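Local coordinates for Lin1909 protein (Listeria innocua, PDB 3FIJ) that is of unknown function but binds manganese and may hydrolyse gamma-glutamyl-gamma-aminobutyrate, at residues P5-G11 with V62-T68; I49-A55 with F90-Y96; L105-I111 with P209-L213; M118-N122 with Q180-A186. All blocks are in the same frame, centred on the assembly; numbering follows the deposited sequence.

How the contacts relate
The contacts follow one alpha/beta fold from its central sheet outwards. Contact 1 pairs two parallel strands of the core. Contact 3 extends the same sheet, the two centres being about 12 Å apart: Leu65 N lies 3.0 Å from Pro110 O, probably hydrogen-bonded. Contacts 2 and 3 use opposite ends of helix 91-106 and do not touch. In contact 2, Arg93 leans on contact 1, with its NH1 3.4 Å from Thr10 CG2. Contact 4 meets contact 3 where Tyr212 OH lies 3.5 Å from Val121 CB, and it comes closest to the manganese site, the Phe181 side chain being about 5 Å from the ion. Cys115, His218 and Glu220, arranged like the catalytic triad of the glutaminase family, lie near the Gln119 side chain without touching it.

Contact 1: P5-G11 with V62-T68; sequences PVIGITG and VDGLLLT
Two backbone N-H groups converge on the carbonyl oxygen of Val6: Asp63 N bonds to Val6 O at 2.7 Å, and Gly64 N adds a weak bond. The Asp63 carboxylate returns a bond to the same residue, its OD2 using the anti lone pair to accept Val6 N at 2.8 Å in a nearly straight bond (171°). With CG anti to its own carbonyl carbon (chi1 -59°), Asp63 can turn this carboxylate back to the strand opposite.

Beyond this point 6-10 and 64-67 are neighbouring parallel strands in the core of the alpha/beta fold, joined by Gly8 N to Gly64 O and Leu66 N to Gly8 O, and by Thr10 N to Leu66 O at 3.0 Å. Glycine suits position 8, since Val62 CG1 packs 3.8 Å from Gly8 CA. Gly64 likewise admits Ile7 CD1, 3.8 Å from Gly64 CA. Ile9 and Leu66 lie side by side, Ile9 CG1 4.0 Å from Leu66 CD2, on the face that helix 31-40 covers through Ile37. Thr68 OG1 donates to Thr10 O at 2.7 Å from above the carbonyl plane, while Thr10 OG1 bonds to Glu97. Asp63 and Thr68 thus extend the polar pairing past both ends of the regular strand bonds.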
loop_
_atom_site.group_PDB
_atom_site.type_symbol
_atom_site.label_atom_id
_atom_site.label_comp_id
_atom_site.label_asym_id
_atom_site.label_seq_id
_atom_site.Cartn_x
_atom_site.Cartn_y
_atom_site.Cartn_z
ATOM N N PRO A 5 2.137 -9.071 43.438
ATOM C CA PRO A 5 3.270 -8.153 43.331
ATOM C C PRO A 5 3.016 -7.244 42.119
ATOM O O PRO A 5 2.568 -7.717 41.069
ATOM C CB PRO A 5 4.447 -9.090 43.079
ATOM C CG PRO A 5 4.010 -10.376 43.684
ATOM C CD PRO A 5 2.578 -10.465 43.270
ATOM N N VAL A 6 3.287 -5.952 42.263
ATOM C CA VAL A 6 3.094 -5.019 41.162
ATOM C C VAL A 6 4.371 -4.949 40.330
ATOM O O VAL A 6 5.462 -4.793 40.871
ATOM C CB VAL A 6 2.752 -3.595 41.679
ATOM C CG1 VAL A 6 2.741 -2.611 40.527
ATOM C CG2 VAL A 6 1.390 -3.594 42.369
ATOM N N ILE A 7 4.238 -5.081 39.016
ATOM C CA ILE A 7 5.392 -5.015 38.126
ATOM C C ILE A 7 5.278 -3.826 37.168
ATOM O O ILE A 7 4.368 -3.759 36.336
ATOM C CB ILE A 7 5.551 -6.314 37.276
ATOM C CG1 ILE A 7 5.713 -7.535 38.187
ATOM C CG2 ILE A 7 6.764 -6.188 36.367
ATOM C CD1 ILE A 7 6.977 -7.512 39.044
ATOM N N GLY A 8 6.204 -2.886 37.299
ATOM C CA GLY A 8 6.213 -1.727 36.429
ATOM C C GLY A 8 6.857 -2.141 35.119
ATOM O O GLY A 8 8.018 -2.557 35.095
ATOM N N ILE A 9 6.096 -2.058 34.034
ATOM C CA ILE A 9 6.606 -2.418 32.722
ATOM C C ILE A 9 6.899 -1.149 31.951
ATOM O O ILE A 9 6.051 -0.267 31.821
ATOM C CB ILE A 9 5.598 -3.239 31.911
ATOM C CG1 ILE A 9 5.284 -4.549 32.638
ATOM C CG2 ILE A 9 6.154 -3.476 30.504
ATOM C CD1 ILE A 9 4.310 -5.447 31.887
ATOM N N THR A 10 8.106 -1.075 31.424
ATOM C CA THR A 10 8.551 0.080 30.671
ATOM C C THR A 10 8.036 -0.042 29.232
ATOM O O THR A 10 7.888 -1.144 28.720
ATOM C CB THR A 10 10.091 0.127 30.735
ATOM O OG1 THR A 10 10.529 1.482 30.727
ATOM C CG2 THR A 10 10.703 -0.640 29.589
ATOM N N GLY A 11 7.743 1.079 28.579
ATOM C CA GLY A 11 7.228 0.999 27.219
ATOM C C GLY A 11 7.693 2.097 26.291
ATOM O O GLY A 11 8.443 2.975 26.709
ATOM N N VAL A 62 5.722 0.099 42.618
ATOM C CA VAL A 62 5.860 -1.230 42.027
ATOM C C VAL A 62 6.790 -2.064 42.901
ATOM O O VAL A 62 7.555 -1.518 43.701
ATOM C CB VAL A 62 6.451 -1.184 40.584
ATOM C CG1 VAL A 62 5.774 -0.087 39.776
ATOM C CG2 VAL A 62 7.963 -0.984 40.632
ATOM N N ASP A 63 6.728 -3.382 42.749
ATOM C CA ASP A 63 7.587 -4.274 43.524
ATOM C C ASP A 63 8.711 -4.831 42.666
ATOM O O ASP A 63 9.657 -5.420 43.184
ATOM C CB ASP A 63 6.769 -5.425 44.111
ATOM C CG ASP A 63 5.645 -4.932 45.005
ATOM O OD1 ASP A 63 5.955 -4.274 46.025
ATOM O OD2 ASP A 63 4.460 -5.196 44.681
ATOM N N GLY A 64 8.599 -4.639 41.352
ATOM C CA GLY A 64 9.611 -5.126 40.430
ATOM C C GLY A 64 9.589 -4.308 39.153
ATOM O O GLY A 64 8.542 -3.766 38.783
ATOM N N LEU A 65 10.735 -4.224 38.479
ATOM C CA LEU A 65 10.869 -3.449 37.241
ATOM C C LEU A 65 11.223 -4.293 36.006
ATOM O O LEU A 65 12.241 -4.989 35.986
ATOM C CB LEU A 65 11.937 -2.368 37.437
ATOM C CG LEU A 65 12.381 -1.560 36.215
ATOM C CD1 LEU A 65 11.217 -0.715 35.695
ATOM C CD2 LEU A 65 13.563 -0.687 36.599
ATOM N N LEU A 66 10.382 -4.221 34.977
ATOM C CA LEU A 66 10.609 -4.958 33.737
ATOM C C LEU A 66 10.905 -3.986 32.579
ATOM O O LEU A 66 10.035 -3.210 32.166
ATOM C CB LEU A 66 9.377 -5.809 33.400
ATOM C CG LEU A 66 9.406 -6.577 32.065
ATOM C CD1 LEU A 66 10.571 -7.564 32.047
ATOM C CD2 LEU A 66 8.092 -7.324 31.874
ATOM N N LEU A 67 12.132 -4.019 32.066
ATOM C CA LEU A 67 12.522 -3.150 30.957
ATOM C C LEU A 67 12.304 -3.882 29.639
ATOM O O LEU A 67 12.802 -4.997 29.440
ATOM C CB LEU A 67 13.986 -2.728 31.099
ATOM C CG LEU A 67 14.241 -1.704 32.210
ATOM C CD1 LEU A 67 15.728 -1.542 32.472
ATOM C CD2 LEU A 67 13.629 -0.373 31.789
ATOM N N THR A 68 11.561 -3.244 28.741
ATOM C CA THR A 68 11.218 -3.832 27.457
ATOM C C THR A 68 12.091 -3.434 26.280
ATOM O O THR A 68 12.980 -2.583 26.387
ATOM C CB THR A 68 9.766 -3.494 27.082
ATOM O OG1 THR A 68 9.644 -2.079 26.896
ATOM C CG2 THR A 68 8.806 -3.940 28.188
#

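Contact 2: I49-A55 with F90-Y96; sequences IDDPSTA and FPPRDSY
Asp50 lies over one face of the Tyr96 ring: its backbone N sits 3.5 Å above the ring centre, and its CB makes a CH-pi contact, 4.1 Å from the Tyr96 centroid. Pro52 N approaches the ring at its edge. Tyr96 holds CG anti to its backbone N (chi1 -173°), which carries the ring out from the helix; the Thr54 side chain crosses it at about a right angle, Thr54 OG1 3.4 Å from Tyr96 CE1. The Phe90 ring has Pro92 CD over the centre of one face, while Ile49 CD1 comes within 4.0 Å of Phe90 CE1.

The loop between strand 43-47 and helix 55-60 meets the first turns of helix 91-106, Phe90 being its N-cap. Proline suits positions 91 and 92 in the first turn, where backbone N-H groups have no carbonyl partner within the helix. Ile49 CD1 lies across the aliphatic part of Arg93, 3.4 Å from Arg93 CG, leaving the guanidinium to pair with Glu97. A water donates to Asp50 O at 2.8 Å and to Pro92 O at 2.7 Å, bridging loop and helix. Gln38 of a second subunit hydrogen-bonds to Ile49 O, and Phe43 of that subunit packs on Tyr96.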
loop_
_atom_site.group_PDB
_atom_site.type_symbol
_atom_site.label_atom_id
_atom_site.label_comp_id
_atom_site.label_asym_id
_atom_site.label_seq_id
_atom_site.Cartn_x
_atom_site.Cartn_y
_atom_site.Cartn_z
ATOM N N ILE A 49 6.572 7.144 29.447
ATOM C CA ILE A 49 7.795 7.903 29.561
ATOM C C ILE A 49 7.472 9.179 30.335
ATOM O O ILE A 49 6.470 9.837 30.069
ATOM C CB ILE A 49 8.360 8.236 28.172
ATOM C CG1 ILE A 49 8.890 6.958 27.531
ATOM C CG2 ILE A 49 9.484 9.272 28.283
ATOM C CD1 ILE A 49 9.148 7.093 26.052
ATOM N N ASP A 50 8.306 9.513 31.310
ATOM C CA ASP A 50 8.076 10.714 32.098
ATOM C C ASP A 50 9.410 11.344 32.468
ATOM O O ASP A 50 10.471 10.819 32.135
ATOM C CB ASP A 50 7.276 10.372 33.362
ATOM C CG ASP A 50 6.563 11.579 33.954
ATOM O OD1 ASP A 50 5.576 11.377 34.688
ATOM O OD2 ASP A 50 6.987 12.727 33.696
ATOM N N ASP A 51 9.349 12.482 33.148
ATOM C CA ASP A 51 10.551 13.193 33.565
ATOM C C ASP A 51 11.361 12.389 34.592
ATOM O O ASP A 51 10.804 11.880 35.561
ATOM C CB ASP A 51 10.157 14.545 34.153
ATOM C CG ASP A 51 11.341 15.450 34.349
ATOM O OD1 ASP A 51 11.827 16.016 33.347
ATOM O OD2 ASP A 51 11.793 15.585 35.504
ATOM N N PRO A 52 12.688 12.270 34.388
ATOM C CA PRO A 52 13.591 11.532 35.283
ATOM C C PRO A 52 13.295 11.732 36.766
ATOM O O PRO A 52 13.317 10.783 37.551
ATOM C CB PRO A 52 14.971 12.066 34.896
ATOM C CG PRO A 52 14.830 12.274 33.428
ATOM C CD PRO A 52 13.450 12.923 33.305
ATOM N N SER A 53 13.021 12.976 37.142
ATOM C CA SER A 53 12.711 13.321 38.527
ATOM C C SER A 53 11.525 12.545 39.110
ATOM O O SER A 53 11.367 12.498 40.332
ATOM C CB SER A 53 12.421 14.814 38.636
ATOM O OG SER A 53 11.261 15.158 37.898
ATOM N N THR A 54 10.690 11.949 38.258
ATOM C CA THR A 54 9.544 11.190 38.753
ATOM C C THR A 54 9.863 9.710 38.873
ATOM O O THR A 54 8.997 8.906 39.224
ATOM C CB THR A 54 8.309 11.327 37.837
ATOM O OG1 THR A 54 8.586 10.733 36.564
ATOM C CG2 THR A 54 7.952 12.793 37.636
ATOM N N ALA A 55 11.109 9.349 38.594
ATOM C CA ALA A 55 11.516 7.949 38.663
ATOM C C ALA A 55 11.364 7.310 40.041
ATOM O O ALA A 55 10.872 6.181 40.151
ATOM C CB ALA A 55 12.951 7.799 38.180
ATOM N N PHE A 90 15.427 7.631 21.017
ATOM C CA PHE A 90 14.576 8.653 21.612
ATOM C C PHE A 90 15.085 8.970 23.025
ATOM O O PHE A 90 14.689 8.332 24.000
ATOM C CB PHE A 90 13.131 8.133 21.637
ATOM C CG PHE A 90 12.120 9.160 22.047
ATOM C CD1 PHE A 90 11.497 9.085 23.291
ATOM C CD2 PHE A 90 11.799 10.213 21.199
ATOM C CE1 PHE A 90 10.569 10.051 23.681
ATOM C CE2 PHE A 90 10.879 11.177 21.578
ATOM C CZ PHE A 90 10.259 11.098 22.821
ATOM N N PRO A 91 15.967 9.977 23.146
ATOM C CA PRO A 91 16.578 10.419 24.407
ATOM C C PRO A 91 15.721 10.410 25.674
ATOM O O PRO A 91 16.161 9.935 26.721
ATOM C CB PRO A 91 17.094 11.811 24.061
ATOM C CG PRO A 91 17.487 11.656 22.617
ATOM C CD PRO A 91 16.311 10.901 22.049
ATOM N N PRO A 92 14.491 10.943 25.603
ATOM C CA PRO A 92 13.629 10.963 26.792
ATOM C C PRO A 92 13.334 9.592 27.413
ATOM O O PRO A 92 13.239 9.470 28.638
ATOM C CB PRO A 92 12.378 11.675 26.290
ATOM C CG PRO A 92 12.929 12.642 25.275
ATOM C CD PRO A 92 13.905 11.756 24.518
ATOM N N ARG A 93 13.196 8.556 26.591
ATOM C CA ARG A 93 12.932 7.234 27.150
ATOM C C ARG A 93 14.168 6.751 27.893
ATOM O O ARG A 93 14.085 6.295 29.033
ATOM C CB ARG A 93 12.580 6.210 26.065
ATOM C CG ARG A 93 11.772 5.027 26.625
ATOM C CD ARG A 93 12.440 3.654 26.505
ATOM N NE ARG A 93 11.840 2.867 25.431
ATOM C CZ ARG A 93 11.463 1.588 25.523
ATOM N NH1 ARG A 93 11.614 0.897 26.649
ATOM N NH2 ARG A 93 10.905 1.000 24.472
ATOM N N ASP A 94 15.313 6.858 27.229
ATOM C CA ASP A 94 16.584 6.431 27.790
ATOM C C ASP A 94 16.869 7.100 29.120
ATOM O O ASP A 94 17.248 6.440 30.084
ATOM C CB ASP A 94 17.706 6.714 26.793
ATOM C CG ASP A 94 17.540 5.925 25.509
ATOM O OD1 ASP A 94 17.280 4.704 25.606
ATOM O OD2 ASP A 94 17.666 6.512 24.412
ATOM N N SER A 95 16.668 8.413 29.174
ATOM C CA SER A 95 16.898 9.165 30.407
ATOM C C SER A 95 15.989 8.680 31.525
ATOM O O SER A 95 16.442 8.446 32.649
ATOM C CB SER A 95 16.647 10.657 30.180
ATOM O OG SER A 95 17.565 11.187 29.240
ATOM N N TYR A 96 14.704 8.544 31.210
ATOM C CA TYR A 96 13.727 8.096 32.190
ATOM C C TYR A 96 14.053 6.695 32.696
ATOM O O TYR A 96 14.066 6.454 33.901
ATOM C CB TYR A 96 12.313 8.118 31.598
ATOM C CG TYR A 96 11.250 7.813 32.627
ATOM C CD1 TYR A 96 11.153 8.576 33.798
ATOM C CD2 TYR A 96 10.349 6.757 32.444
ATOM C CE1 TYR A 96 10.180 8.293 34.767
ATOM C CE2 TYR A 96 9.372 6.458 33.405
ATOM C CZ TYR A 96 9.292 7.230 34.563
ATOM O OH TYR A 96 8.334 6.958 35.513
HETATM O O HOH W 1 12.377 11.545 30.193
#

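Contact 3: L105-I111 with P209-L213; sequences LDAGKPI and PSWYL
Three direct hydrogen bonds join Lys109, Ile111 and their partners in 209-213. Ile111 N donates to Trp211 O at 3.0 Å, and Leu213 N to Ile111 O at 3.3 Å, the parallel pairing that places strand 212-215 beside strand 111-114. Ser210 OG donates to Lys109 O at 2.9 Å from above the carbonyl plane; its OG lies anti to the carbonyl carbon of Ser210 (chi1 -62°), turned to the incoming loop. A water also bridges the segments, donating to Gly108 O and accepting from Trp211 N.

A weaker CA-H...O contact links Tyr212 CA with Ile111 O at 3.3 Å. Apolar contacts flank these bonds. Leu105 CD2 meets Pro209 CG at 3.9 Å, and Pro110 CB touches the indole of Trp211 at CE3, 4.0 Å away. Ile111 CG2 rests 3.7 Å from Tyr212 CD1, while the Tyr212 ring also meets that of Phe189 nearly at right angles.

Where the chain turns, Gly108 is the first residue to leave helical geometry after helix 91-106, in a Schellman motif, its positive phi (67°) suiting glycine. This finishes the beta-alpha-beta crossover from strand 64-67 to strand 111-114. The serine hydroxyl and the water serve backbone groups before regular strand pairing begins.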
loop_
_atom_site.group_PDB
_atom_site.type_symbol
_atom_site.label_atom_id
_atom_site.label_comp_id
_atom_site.label_asym_id
_atom_site.label_seq_id
_atom_site.Cartn_x
_atom_site.Cartn_y
_atom_site.Cartn_z
ATOM N N LEU A 105 17.445 0.242 41.836
ATOM C CA LEU A 105 18.618 -0.286 42.506
ATOM C C LEU A 105 18.634 0.257 43.931
ATOM O O LEU A 105 18.838 -0.490 44.888
ATOM C CB LEU A 105 19.888 0.136 41.754
ATOM C CG LEU A 105 20.169 -0.706 40.505
ATOM C CD1 LEU A 105 21.292 -0.086 39.694
ATOM C CD2 LEU A 105 20.523 -2.128 40.933
ATOM N N ASP A 106 18.388 1.559 44.064
ATOM C CA ASP A 106 18.385 2.188 45.377
ATOM C C ASP A 106 17.356 1.554 46.320
ATOM O O ASP A 106 17.514 1.590 47.545
ATOM C CB ASP A 106 18.109 3.690 45.248
ATOM C CG ASP A 106 18.256 4.422 46.578
ATOM O OD1 ASP A 106 17.963 5.639 46.630
ATOM O OD2 ASP A 106 18.669 3.778 47.572
ATOM N N ALA A 107 16.307 0.972 45.749
ATOM C CA ALA A 107 15.260 0.340 46.545
ATOM C C ALA A 107 15.481 -1.162 46.697
ATOM O O ALA A 107 14.737 -1.836 47.410
ATOM C CB ALA A 107 13.901 0.607 45.913
ATOM N N GLY A 108 16.504 -1.681 46.017
ATOM C CA GLY A 108 16.813 -3.098 46.091
ATOM C C GLY A 108 15.770 -4.009 45.465
ATOM O O GLY A 108 15.777 -5.220 45.690
ATOM N N LYS A 109 14.871 -3.432 44.675
ATOM C CA LYS A 109 13.830 -4.208 44.019
ATOM C C LYS A 109 14.395 -4.887 42.785
ATOM O O LYS A 109 15.256 -4.338 42.108
ATOM C CB LYS A 109 12.650 -3.302 43.655
ATOM C CG LYS A 109 11.978 -2.709 44.878
ATOM C CD LYS A 109 10.828 -1.789 44.520
ATOM C CE LYS A 109 10.210 -1.195 45.785
ATOM N NZ LYS A 109 9.222 -0.136 45.472
ATOM N N PRO A 110 13.911 -6.098 42.475
ATOM C CA PRO A 110 14.367 -6.877 41.319
ATOM C C PRO A 110 14.123 -6.208 39.963
ATOM O O PRO A 110 13.114 -5.535 39.760
ATOM C CB PRO A 110 13.609 -8.183 41.476
ATOM C CG PRO A 110 12.299 -7.725 42.055
ATOM C CD PRO A 110 12.749 -6.744 43.116
ATOM N N ILE A 111 15.062 -6.417 39.046
ATOM C CA ILE A 111 15.023 -5.842 37.704
ATOM C C ILE A 111 15.232 -6.928 36.649
ATOM O O ILE A 111 16.189 -7.693 36.729
ATOM C CB ILE A 111 16.168 -4.815 37.519
ATOM C CG1 ILE A 111 16.047 -3.711 38.567
ATOM C CG2 ILE A 111 16.180 -4.271 36.073
ATOM C CD1 ILE A 111 17.254 -2.773 38.613
ATOM N N PRO A 209 22.703 -4.420 44.667
ATOM C CA PRO A 209 21.670 -4.340 45.699
ATOM C C PRO A 209 20.346 -4.940 45.230
ATOM O O PRO A 209 19.411 -5.081 46.019
ATOM C CB PRO A 209 21.571 -2.841 45.963
ATOM C CG PRO A 209 21.856 -2.257 44.620
ATOM C CD PRO A 209 23.032 -3.081 44.145
ATOM N N SER A 210 20.274 -5.293 43.945
ATOM C CA SER A 210 19.059 -5.875 43.374
ATOM C C SER A 210 19.319 -7.152 42.587
ATOM O O SER A 210 20.378 -7.327 41.994
ATOM C CB SER A 210 18.368 -4.881 42.426
ATOM O OG SER A 210 17.944 -3.703 43.084
ATOM N N TRP A 211 18.334 -8.043 42.594
ATOM C CA TRP A 211 18.394 -9.278 41.822
ATOM C C TRP A 211 18.298 -8.752 40.387
ATOM O O TRP A 211 17.530 -7.825 40.115
ATOM C CB TRP A 211 17.174 -10.139 42.149
ATOM C CG TRP A 211 17.047 -11.406 41.349
ATOM C CD1 TRP A 211 17.454 -12.654 41.723
ATOM C CD2 TRP A 211 16.438 -11.544 40.061
ATOM N NE1 TRP A 211 17.124 -13.570 40.749
ATOM C CE2 TRP A 211 16.496 -12.917 39.728
ATOM C CE3 TRP A 211 15.832 -10.652 39.175
ATOM C CZ2 TRP A 211 15.988 -13.409 38.523
ATOM C CZ3 TRP A 211 15.325 -11.140 37.979
ATOM C CH2 TRP A 211 15.400 -12.510 37.667
ATOM N N TYR A 212 19.066 -9.315 39.468
ATOM C CA TYR A 212 19.023 -8.816 38.106
ATOM C C TYR A 212 19.345 -9.849 37.047
ATOM O O TYR A 212 20.315 -10.604 37.164
ATOM C CB TYR A 212 19.997 -7.637 37.942
ATOM C CG TYR A 212 20.157 -7.183 36.506
ATOM C CD1 TYR A 212 19.130 -6.503 35.857
ATOM C CD2 TYR A 212 21.319 -7.473 35.779
ATOM C CE1 TYR A 212 19.247 -6.119 34.526
ATOM C CE2 TYR A 212 21.447 -7.091 34.438
ATOM C CZ TYR A 212 20.402 -6.414 33.821
ATOM O OH TYR A 212 20.486 -6.020 32.502
ATOM N N LEU A 213 18.523 -9.861 36.004
ATOM C CA LEU A 213 18.729 -10.745 34.873
ATOM C C LEU A 213 18.456 -9.963 33.593
ATOM O O LEU A 213 17.365 -9.400 33.412
ATOM C CB LEU A 213 17.801 -11.958 34.923
ATOM C CG LEU A 213 17.956 -12.826 33.653
ATOM C CD1 LEU A 213 19.400 -13.308 33.542
ATOM C CD2 LEU A 213 16.993 -14.011 33.675
HETATM O O HOH W 2 15.718 -7.839 44.511
#

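Contact 4: M118-N122 with Q180-A186; sequences MQLVN and QFIKKLA
Asn122 carries its amide over Ile182 because CG stands anti to the backbone N (chi1 -168°); Ile182 CD1 then lies 3.8 Å from Asn122 CG. Selenomethionine Met118 starts with an extended chain but bends at its last torsion (chi3 83°), and this brings CE to 3.7 Å from Ile182 CD1, the two side chains crossing at about a right angle. Ile182 is therefore wedged between the methyl end of the selenomethionine and an amide, and Ile200 and Val203 of strand 200-205 also touch it.

Further along, Ala186 turns its small side chain to the helix, CB 3.2 Å from Asn122 O, a place where little bulk fits. The Asn122 amide ends among backbone polar atoms of Lys184 and Ala186. Gln119 reaches out extended beyond CG and crosses Gln180 at about a right angle, the planes of their amides 27° apart.

The contact seats helix 116-124 on the short strand 181-182, beyond which a classic beta bulge sets Lys183 and Lys184 together opposite Thr128. Phe181 starts away from the helix, and its ring meets those of His143 and His178, two manganese ligands, edge-to-face. Gln180 O accepts from His178 ND1, so the segment supplies second-shell groups that probably help to orient this imidazole.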
loop_
_atom_site.group_PDB
_atom_site.type_symbol
_atom_site.label_atom_id
_atom_site.label_comp_id
_atom_site.label_asym_id
_atom_site.label_seq_id
_atom_site.Cartn_x
_atom_site.Cartn_y
_atom_site.Cartn_z
HETATM N N MSE A 118 18.387 -4.723 28.439
HETATM C CA MSE A 118 19.676 -5.190 28.937
HETATM C C MSE A 118 20.786 -4.233 28.486
HETATM O O MSE A 118 21.793 -4.052 29.167
HETATM C CB MSE A 118 19.958 -6.601 28.404
HETATM C CG MSE A 118 21.275 -7.212 28.870
HETATM SE SE MSE A 118 21.770 -8.791 27.816
HETATM C CE MSE A 118 22.599 -7.861 26.296
ATOM N N GLN A 119 20.601 -3.631 27.318
ATOM C CA GLN A 119 21.592 -2.698 26.817
ATOM C C GLN A 119 21.457 -1.353 27.521
ATOM O O GLN A 119 22.444 -0.629 27.692
ATOM C CB GLN A 119 21.450 -2.529 25.306
ATOM C CG GLN A 119 21.754 -3.808 24.558
ATOM C CD GLN A 119 21.796 -3.616 23.066
ATOM O OE1 GLN A 119 22.020 -4.566 22.314
ATOM N NE2 GLN A 119 21.577 -2.384 22.622
ATOM N N LEU A 120 20.240 -1.011 27.929
ATOM C CA LEU A 120 20.041 0.250 28.626
ATOM C C LEU A 120 20.679 0.161 30.020
ATOM O O LEU A 120 21.274 1.119 30.509
ATOM C CB LEU A 120 18.555 0.584 28.738
ATOM C CG LEU A 120 18.320 1.908 29.463
ATOM C CD1 LEU A 120 17.262 2.682 28.746
ATOM C CD2 LEU A 120 17.951 1.660 30.924
ATOM N N VAL A 121 20.562 -0.995 30.658
ATOM C CA VAL A 121 21.162 -1.175 31.969
ATOM C C VAL A 121 22.686 -1.011 31.829
ATOM O O VAL A 121 23.307 -0.225 32.543
ATOM C CB VAL A 121 20.805 -2.566 32.529
ATOM C CG1 VAL A 121 21.662 -2.906 33.747
ATOM C CG2 VAL A 121 19.342 -2.593 32.889
ATOM N N ASN A 122 23.280 -1.737 30.889
ATOM C CA ASN A 122 24.716 -1.669 30.666
ATOM C C ASN A 122 25.189 -0.209 30.512
ATOM O O ASN A 122 26.160 0.212 31.146
ATOM C CB ASN A 122 25.075 -2.499 29.426
ATOM C CG ASN A 122 26.573 -2.723 29.287
ATOM O OD1 ASN A 122 27.218 -2.164 28.394
ATOM N ND2 ASN A 122 27.135 -3.542 30.176
ATOM N N GLN A 180 22.166 -4.209 17.581
ATOM C CA GLN A 180 23.190 -3.591 18.425
ATOM C C GLN A 180 23.620 -4.600 19.488
ATOM O O GLN A 180 22.874 -5.534 19.797
ATOM C CB GLN A 180 22.664 -2.322 19.104
ATOM C CG GLN A 180 22.217 -1.222 18.155
ATOM C CD GLN A 180 22.315 0.155 18.787
ATOM O OE1 GLN A 180 21.971 0.336 19.954
ATOM N NE2 GLN A 180 22.778 1.134 18.019
ATOM N N PHE A 181 24.822 -4.423 20.032
ATOM C CA PHE A 181 25.337 -5.333 21.060
ATOM C C PHE A 181 26.118 -4.616 22.151
ATOM O O PHE A 181 26.609 -3.503 21.962
ATOM C CB PHE A 181 26.306 -6.360 20.473
ATOM C CG PHE A 181 25.811 -7.061 19.258
ATOM C CD1 PHE A 181 25.831 -6.432 18.023
ATOM C CD2 PHE A 181 25.349 -8.369 19.342
ATOM C CE1 PHE A 181 25.404 -7.093 16.880
ATOM C CE2 PHE A 181 24.916 -9.047 18.208
ATOM C CZ PHE A 181 24.942 -8.410 16.970
ATOM N N ILE A 182 26.253 -5.276 23.294
ATOM C CA ILE A 182 27.051 -4.720 24.367
ATOM C C ILE A 182 28.495 -4.802 23.865
ATOM O O ILE A 182 28.939 -5.850 23.380
ATOM C CB ILE A 182 26.944 -5.561 25.664
ATOM C CG1 ILE A 182 25.565 -5.372 26.304
ATOM C CG2 ILE A 182 28.079 -5.173 26.631
ATOM C CD1 ILE A 182 25.445 -5.942 27.723
ATOM N N LYS A 183 29.220 -3.694 23.953
ATOM C CA LYS A 183 30.617 -3.673 23.527
ATOM C C LYS A 183 31.394 -3.821 24.819
ATOM O O LYS A 183 31.860 -4.908 25.157
ATOM C CB LYS A 183 30.954 -2.343 22.834
ATOM C CG LYS A 183 32.334 -2.309 22.160
ATOM C CD LYS A 183 32.455 -1.177 21.126
ATOM C CE LYS A 183 32.428 0.206 21.784
ATOM N NZ LYS A 183 32.155 1.322 20.820
ATOM N N LYS A 184 31.513 -2.723 25.551
ATOM C CA LYS A 184 32.200 -2.743 26.829
ATOM C C LYS A 184 31.147 -2.954 27.923
ATOM O O LYS A 184 30.225 -2.157 28.081
ATOM C CB LYS A 184 32.949 -1.423 27.048
ATOM C CG LYS A 184 33.777 -1.374 28.325
ATOM C CD LYS A 184 34.795 -2.515 28.363
ATOM C CE LYS A 184 35.654 -2.472 29.626
ATOM N NZ LYS A 184 36.582 -3.639 29.691
ATOM N N LEU A 185 31.283 -4.045 28.663
ATOM C CA LEU A 185 30.354 -4.374 29.735
ATOM C C LEU A 185 30.582 -3.510 30.974
ATOM O O LEU A 185 31.695 -3.433 31.488
ATOM C CB LEU A 185 30.510 -5.847 30.112
ATOM C CG LEU A 185 29.582 -6.369 31.211
ATOM C CD1 LEU A 185 28.170 -6.527 30.642
ATOM C CD2 LEU A 185 30.105 -7.699 31.737
ATOM N N ALA A 186 29.527 -2.863 31.455
ATOM C CA ALA A 186 29.632 -2.024 32.646
ATOM C C ALA A 186 30.140 -2.858 33.829
ATOM O O ALA A 186 29.873 -4.058 33.917
ATOM C CB ALA A 186 28.272 -1.410 32.979
#